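Local coordinates for protein serine protease inhibitor (Thermoanaerobacter tengcongensis, PDB 2PEF) that probably inhibits serine proteases as a serpin, held here in the latent state, at residues Pro35-Leu40 with Ala327-Asp332; Glu207-Gly212 with Leu228-Ile233; His221-Ala226 with Ile356-Asn361. One frame throughout, in Å; residues are numbered along the deposited sequence. Where two conformers were deposited one is given.

Contact 1 (Pro35-Leu40 with Ala327-Asp332)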
# COMPACT_ATOMS: atom_id res chain seq x y z
N PRO A 35 -0.53 0.88 -2.37
CA PRO A 35 0.19 1.59 -3.41
C PRO A 35 0.71 2.93 -2.92
O PRO A 35 1.82 3.33 -3.29
CB PRO A 35 -0.86 1.77 -4.51
CG PRO A 35 -1.86 0.69 -4.26
CD PRO A 35 -1.92 0.56 -2.77
N LEU A 36 -0.06 3.61 -2.07
CA LEU A 36 0.35 4.89 -1.49
C LEU A 36 1.66 4.76 -0.73
O LEU A 36 2.59 5.53 -0.95
CB LEU A 36 -0.74 5.46 -0.57
CG LEU A 36 -0.44 6.79 0.13
CD1 LEU A 36 -0.17 7.92 -0.88
CD2 LEU A 36 -1.58 7.15 1.07
N SER A 37 1.74 3.77 0.16
CA SER A 37 2.94 3.53 0.93
C SER A 37 4.16 3.24 0.05
O SER A 37 5.25 3.77 0.28
CB SER A 37 2.71 2.38 1.92
OG SER A 37 3.90 2.07 2.62
N ALA A 38 3.97 2.39 -0.96
CA ALA A 38 5.04 2.04 -1.89
C ALA A 38 5.52 3.26 -2.66
O ALA A 38 6.73 3.51 -2.75
CB ALA A 38 4.59 0.94 -2.83
N MET A 39 4.56 4.01 -3.21
CA MET A 39 4.83 5.25 -3.93
C MET A 39 5.69 6.21 -3.10
O MET A 39 6.67 6.78 -3.59
CB MET A 39 3.51 5.93 -4.31
CG MET A 39 3.65 7.33 -4.90
SD MET A 39 4.49 7.35 -6.50
CE MET A 39 3.20 6.71 -7.56
N LEU A 40 5.31 6.40 -1.84
CA LEU A 40 6.00 7.38 -1.00
C LEU A 40 7.44 7.00 -0.67
O LEU A 40 8.33 7.85 -0.72
CB LEU A 40 5.19 7.66 0.27
CG LEU A 40 3.88 8.41 0.01
CD1 LEU A 40 2.99 8.38 1.23
CD2 LEU A 40 4.13 9.85 -0.44
N ALA A 327 0.39 -0.33 6.62
CA ALA A 327 1.41 -0.69 5.64
C ALA A 327 2.75 -0.07 5.99
O ALA A 327 2.82 1.03 6.55
CB ALA A 327 0.99 -0.27 4.24
N VAL A 328 3.80 -0.81 5.68
CA VAL A 328 5.15 -0.28 5.73
C VAL A 328 5.83 -0.65 4.42
O VAL A 328 5.65 -1.75 3.91
CB VAL A 328 5.96 -0.85 6.92
CG1 VAL A 328 7.42 -0.40 6.85
CG2 VAL A 328 5.34 -0.44 8.25
N THR A 329 6.57 0.31 3.87
CA THR A 329 7.46 0.04 2.75
C THR A 329 8.87 0.48 3.14
O THR A 329 9.08 1.62 3.56
CB THR A 329 7.03 0.77 1.46
OG1 THR A 329 5.63 0.57 1.25
CG2 THR A 329 7.81 0.25 0.26
N SER A 330 9.82 -0.44 3.03
CA SER A 330 11.21 -0.12 3.33
C SER A 330 12.10 -0.28 2.10
O SER A 330 11.84 -1.11 1.22
CB SER A 330 11.73 -0.98 4.49
OG SER A 330 11.65 -2.35 4.18
N VAL A 331 13.14 0.55 2.04
CA VAL A 331 14.13 0.49 0.97
C VAL A 331 15.50 0.24 1.59
O VAL A 331 15.93 0.97 2.49
CB VAL A 331 14.13 1.80 0.13
CG1 VAL A 331 15.23 1.78 -0.92
CG2 VAL A 331 12.76 2.02 -0.52
N ASP A 332 16.17 -0.80 1.09
CA ASP A 332 17.51 -1.25 1.55
C ASP A 332 17.55 -2.16 2.79
O ASP A 332 18.64 -2.51 3.26
CB ASP A 332 18.52 -0.09 1.66
CG ASP A 332 19.62 -0.17 0.61
OD1 ASP A 332 20.29 0.86 0.38
OD2 ASP A 332 19.83 -1.26 0.03

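Contact 2 (Glu207-Gly212 with Leu228-Ile233)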
# COMPACT_ATOMS: atom_id res chain seq x y z
N GLU A 207 -19.64 -5.15 -13.86
CA GLU A 207 -18.74 -5.17 -15.01
C GLU A 207 -18.80 -6.53 -15.68
O GLU A 207 -19.53 -7.42 -15.25
CB GLU A 207 -17.30 -4.84 -14.58
CG GLU A 207 -17.12 -3.45 -13.98
CD GLU A 207 -17.41 -2.31 -14.96
OE1 GLU A 207 -17.88 -1.25 -14.50
OE2 GLU A 207 -17.16 -2.46 -16.17
N GLU A 208 -18.04 -6.69 -16.76
CA GLU A 208 -17.92 -8.00 -17.37
C GLU A 208 -17.27 -8.94 -16.36
O GLU A 208 -16.25 -8.61 -15.76
CB GLU A 208 -17.12 -7.94 -18.68
CG GLU A 208 -17.77 -7.09 -19.77
CD GLU A 208 -19.19 -7.52 -20.12
OE1 GLU A 208 -19.36 -8.64 -20.65
OE2 GLU A 208 -20.12 -6.74 -19.86
N ASN A 209 -17.92 -10.08 -16.15
CA ASN A 209 -17.45 -11.12 -15.22
C ASN A 209 -17.29 -10.71 -13.75
O ASN A 209 -16.59 -11.38 -13.00
CB ASN A 209 -16.16 -11.76 -15.74
CG ASN A 209 -16.38 -12.50 -17.04
OD1 ASN A 209 -16.97 -13.58 -17.07
ND2 ASN A 209 -15.89 -11.93 -18.13
N ALA A 210 -17.95 -9.63 -13.34
CA ALA A 210 -17.85 -9.20 -11.95
C ALA A 210 -19.05 -8.39 -11.49
O ALA A 210 -19.62 -7.61 -12.26
CB ALA A 210 -16.56 -8.42 -11.72
N VAL A 211 -19.42 -8.59 -10.23
CA VAL A 211 -20.37 -7.74 -9.52
C VAL A 211 -19.74 -7.33 -8.19
O VAL A 211 -18.70 -7.86 -7.79
CB VAL A 211 -21.76 -8.42 -9.30
CG1 VAL A 211 -22.42 -8.77 -10.63
CG2 VAL A 211 -21.66 -9.66 -8.39
N GLY A 212 -20.35 -6.37 -7.51
CA GLY A 212 -19.83 -5.92 -6.22
C GLY A 212 -20.55 -4.70 -5.72
O GLY A 212 -21.60 -4.34 -6.23
N LEU A 228 -16.53 -9.08 -6.89
CA LEU A 228 -16.66 -10.52 -6.92
C LEU A 228 -16.65 -11.06 -8.36
O LEU A 228 -17.66 -10.96 -9.06
CB LEU A 228 -17.94 -10.96 -6.21
CG LEU A 228 -18.22 -12.45 -6.08
CD1 LEU A 228 -17.38 -13.06 -4.96
CD2 LEU A 228 -19.71 -12.67 -5.82
N PRO A 229 -15.51 -11.60 -8.81
CA PRO A 229 -15.47 -12.26 -10.12
C PRO A 229 -16.43 -13.44 -10.18
O PRO A 229 -16.57 -14.17 -9.20
CB PRO A 229 -14.01 -12.72 -10.23
CG PRO A 229 -13.26 -11.80 -9.31
CD PRO A 229 -14.19 -11.62 -8.15
N ASP A 230 -17.10 -13.61 -11.32
CA ASP A 230 -18.10 -14.66 -11.46
C ASP A 230 -17.48 -16.00 -11.86
O ASP A 230 -16.27 -16.10 -12.03
CB ASP A 230 -19.25 -14.23 -12.39
CG ASP A 230 -18.84 -14.12 -13.86
OD1 ASP A 230 -17.84 -14.73 -14.30
OD2 ASP A 230 -19.57 -13.42 -14.60
N GLU A 231 -18.32 -17.02 -12.01
CA GLU A 231 -17.84 -18.39 -12.25
C GLU A 231 -17.08 -18.55 -13.57
O GLU A 231 -16.34 -19.52 -13.75
CB GLU A 231 -19.01 -19.38 -12.19
CG GLU A 231 -20.02 -19.26 -13.33
CD GLU A 231 -20.96 -20.44 -13.37
OE1 GLU A 231 -20.58 -21.50 -13.91
OE2 GLU A 231 -22.09 -20.31 -12.85
N ASN A 232 -17.27 -17.60 -14.48
CA ASN A 232 -16.67 -17.68 -15.82
C ASN A 232 -15.28 -17.04 -15.93
O ASN A 232 -14.71 -16.98 -17.03
CB ASN A 232 -17.63 -17.12 -16.86
CG ASN A 232 -18.88 -17.96 -17.02
OD1 ASN A 232 -18.81 -19.18 -17.19
ND2 ASN A 232 -20.05 -17.32 -16.95
N ILE A 233 -14.74 -16.58 -14.81
CA ILE A 233 -13.38 -16.04 -14.78
C ILE A 233 -12.72 -16.37 -13.45
O ILE A 233 -13.39 -16.44 -12.43
CB ILE A 233 -13.37 -14.50 -15.04
CG1 ILE A 233 -12.00 -14.04 -15.55
CG2 ILE A 233 -13.79 -13.72 -13.79
CD1 ILE A 233 -12.02 -12.69 -16.25

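Contact 3 (His221-Ala226 with Ile356-Asn361)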
# COMPACT_ATOMS: atom_id res chain seq x y z
N HIS A 221 -15.11 10.23 3.43
CA HIS A 221 -13.80 10.49 2.82
C HIS A 221 -13.23 9.24 2.17
O HIS A 221 -12.50 9.32 1.17
CB HIS A 221 -12.83 11.01 3.86
CG HIS A 221 -13.32 12.23 4.57
ND1 HIS A 221 -13.56 13.42 3.92
CD2 HIS A 221 -13.60 12.45 5.88
CE1 HIS A 221 -13.97 14.32 4.80
NE2 HIS A 221 -14.00 13.75 5.99
N TYR A 222 -13.57 8.10 2.74
CA TYR A 222 -13.07 6.81 2.27
C TYR A 222 -14.21 5.82 2.14
O TYR A 222 -15.23 5.95 2.81
CB TYR A 222 -12.00 6.26 3.22
CG TYR A 222 -10.88 7.24 3.46
CD1 TYR A 222 -10.77 7.91 4.67
CD2 TYR A 222 -9.95 7.51 2.46
CE1 TYR A 222 -9.73 8.83 4.89
CE2 TYR A 222 -8.92 8.42 2.66
CZ TYR A 222 -8.82 9.08 3.87
OH TYR A 222 -7.81 9.98 4.06
N SER A 223 -14.03 4.84 1.25
CA SER A 223 -14.99 3.77 1.09
C SER A 223 -14.29 2.44 0.87
O SER A 223 -13.10 2.38 0.56
CB SER A 223 -15.94 4.05 -0.08
OG SER A 223 -16.76 5.18 0.19
N PHE A 224 -15.06 1.37 1.06
CA PHE A 224 -14.59 0.02 0.86
C PHE A 224 -15.23 -0.51 -0.42
O PHE A 224 -16.46 -0.54 -0.54
CB PHE A 224 -14.99 -0.85 2.07
CG PHE A 224 -14.43 -2.24 2.04
CD1 PHE A 224 -13.21 -2.53 2.65
CD2 PHE A 224 -15.13 -3.28 1.43
CE1 PHE A 224 -12.68 -3.82 2.63
CE2 PHE A 224 -14.61 -4.57 1.41
CZ PHE A 224 -13.39 -4.84 2.02
N VAL A 225 -14.38 -0.90 -1.37
CA VAL A 225 -14.83 -1.47 -2.63
C VAL A 225 -14.68 -2.99 -2.56
O VAL A 225 -13.61 -3.48 -2.21
CB VAL A 225 -13.99 -0.90 -3.81
CG1 VAL A 225 -14.30 -1.63 -5.12
CG2 VAL A 225 -14.23 0.60 -3.95
N ALA A 226 -15.75 -3.72 -2.89
CA ALA A 226 -15.71 -5.19 -2.95
C ALA A 226 -16.09 -5.64 -4.35
O ALA A 226 -17.10 -5.20 -4.88
CB ALA A 226 -16.66 -5.80 -1.92
N ILE A 356 -10.61 3.05 -0.74
CA ILE A 356 -10.41 4.16 -1.67
C ILE A 356 -10.60 5.54 -1.06
O ILE A 356 -11.42 5.75 -0.16
CB ILE A 356 -11.29 4.04 -2.97
CG1 ILE A 356 -12.79 4.05 -2.64
CG2 ILE A 356 -10.90 2.81 -3.79
CD1 ILE A 356 -13.71 4.42 -3.81
N ASP A 357 -9.81 6.49 -1.57
CA ASP A 357 -9.96 7.90 -1.30
C ASP A 357 -11.04 8.41 -2.25
O ASP A 357 -10.84 8.46 -3.46
CB ASP A 357 -8.59 8.58 -1.54
CG ASP A 357 -8.69 10.07 -1.84
OD1 ASP A 357 -9.62 10.75 -1.36
OD2 ASP A 357 -7.79 10.57 -2.55
N ASN A 358 -12.20 8.77 -1.68
CA ASN A 358 -13.35 9.18 -2.49
C ASN A 358 -13.17 10.46 -3.32
O ASN A 358 -13.92 10.69 -4.27
CB ASN A 358 -14.62 9.25 -1.64
CG ASN A 358 -15.13 7.88 -1.24
OD1 ASN A 358 -15.08 6.93 -2.03
ND2 ASN A 358 -15.64 7.77 -0.02
N SER A 359 -12.16 11.26 -2.99
CA SER A 359 -11.88 12.48 -3.76
C SER A 359 -11.21 12.18 -5.11
O SER A 359 -11.26 13.01 -6.02
CB SER A 359 -11.03 13.47 -2.95
OG SER A 359 -9.68 13.04 -2.86
N THR A 360 -10.60 11.00 -5.23
CA THR A 360 -9.83 10.64 -6.42
C THR A 360 -10.18 9.26 -6.97
O THR A 360 -9.90 8.96 -8.13
CB THR A 360 -8.31 10.63 -6.14
OG1 THR A 360 -8.03 9.66 -5.12
CG2 THR A 360 -7.81 12.01 -5.70
N ASN A 361 -10.79 8.42 -6.13
CA ASN A 361 -11.02 6.99 -6.41
C ASN A 361 -9.75 6.14 -6.41
O ASN A 361 -9.77 4.97 -6.82
CB ASN A 361 -11.85 6.79 -7.68
CG ASN A 361 -13.29 7.19 -7.49
OD1 ASN A 361 -13.80 7.20 -6.37
ND2 ASN A 361 -13.96 7.53 -8.59
O HOH W 1 -11.39 11.66 0.55

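Contact 1 (Pro35-Leu40 with Ala327-Asp332)
In the shutter region of the serpin fold, Ser37 and Ala38, near the start of helix 35-46, meet Ala327 and Thr329 of strand 322-331. That strand lies between strands 158-169 and 310-318 and pairs antiparallel with both, the place taken by the inserted reactive-centre loop when a serpin is latent. The short helix and strand segments run in nearly the same direction, 24° apart, with 7.5 Å between their axes.

A pair of hydroxyls carries the polar part of the contact. In the conformer of Thr329 described here, one of two modelled, OG1 donates a hydrogen bond to OG of Ser37 over 2.7 Å. Ser37 turns OG away from its own backbone N (chi1 176°), which places the hydroxyl next to that of the strand threonine. The same OG is hydrogen-bonded to OD1 of Asn162, while His312 lies against both Ser37 and Thr329, so the residues long associated with the serpin shutter gather round this point. Apolar atoms fill in beside the hydroxyls: CB of Ser37 rests on CB of Ala327 at 3.9 Å, and CG2 of Thr329 reaches CA of Ala38, also at 3.9 Å.

All five residues that touch are buried, and the side chains that meet are small. In this conformer the buried serine hydroxyl is bonded to the inserted strand through Thr329 and to strand 158-169 through Asn162, consistent with a small hydroxyl-amide network tying strand to helix; the threonine's share in it, and its CG2 contact, may not hold in the other conformer.

Contact 2 (Glu207-Gly212 with Leu228-Ile233)
Ala210 and Val211 pair with Pro229 and Leu228 at the open end of a beta hairpin, the end away from the turn that joins strands 210-216 and 222-229, in a contact at the protein surface. Val211 and Leu228 make the hydrogen-bonded antiparallel pair: Leu228 N donates to Val211 O at 2.6 Å, and Val211 N returns a bond to Leu228 O of 3.2 Å. Their side chains share one face of the sheet but meet loosely, CG2 of Val211 standing 4.4 Å from CD2 of Leu228. Ala210 and Pro229 form the next, non-hydrogen-bonded pair, where the missing N-H of a proline costs the hairpin no cross-strand bond. Both project to the other face, against Tyr238 of helix 235-241.

The hairpin belongs to sheet B of the serpin fold, and its two chains part here. A type II turn from Glu207 to Ala210, with Asn209 in its left-handed position (phi 60°), links the neighbouring strands 203-207 and 210-216 within the sheet. A type I turn from Asp230 to Ile233 takes the other chain out of the sheet to helix 235-241. A further backbone bond links the two turns, Asp230 N donating to Asn209 O at 2.8 Å.

Beyond it the side chains take over. Asp230 holds CG between its backbone N and carbonyl carbon (chi1 70°), and the carboxylate comes up to the Asn209 backbone, OD2 lying 3.2 Å from CA of Asn209. Its plane stands 82° from that of the asparagine amide. OD1 meanwhile accepts from Asn232 N at 2.9 Å, an Asx turn, which helps to hold the carboxylate in place. CG2 of Ile233 packs on CB of Asn209 at 3.6 Å.

Contact 3 (His221-Ala226 with Ile356-Asn361)
Asn358 reaches across to His221 and Ser223 just past its strand's end. Its CB sits 3.5 Å from O of His221, which accepts a 2.9 Å bond from Asn358 N. CG, set anti to the carbonyl carbon (chi1 -72°), brings the amide alongside Ser223, 3.5 Å from its OG. At the tip OD1 lies 3.6 Å from Ser223 CB, and ND2 donates to Ser223 OG, 2.8 Å away and nearly in the amide plane, and bonds O of Asn220.

The backbones belong to neighbouring antiparallel strands of serpin sheet B. Ser223 and Ile356 form a two-way hydrogen-bonded pair, Ile356 N to Ser223 O at 2.9 Å. On their face Ile356 CD1 packs on Val225 CG2 at 3.9 Å, the side chains crossing at about a right angle. On the other face the Tyr222 ring meets Ile356 O at its edge and sends OH to O of Pro82.

Asp357 pins the following turn: OD1 accepts from Ser359 N, an Asx turn, and from Ser359 OG, OD2 from Thr360 OG1 and Tyr77 OH, and a water joins OD1 to His221 O. With an alanine here, Ser359 and Thr360 lose this acceptor and the turn would probably be freer to move.

Overall arrangement
Contacts 2 and 3 share strand 222-229: contact 2 uses its far end, against strand 210-216, and contact 3 its beginning, against strand 345-357, with centres 20 Å apart. Contact 1 lies nearer the middle of the molecule. Its centre is also 20 Å from that of contact 3, but their nearest atoms are about 7 Å apart, and Tyr77 of helix 67-80 bridges the two, touching Leu36 and bonding Asp357. The centres of contacts 1 and 2 are 30 Å apart, their nearest atoms about 18 Å. Strands 322-331 and 345-357 follow each other in sequence, so the chain leaves the inserted reactive loop of contact 1, passes a partly unmodelled stretch and enters sheet B.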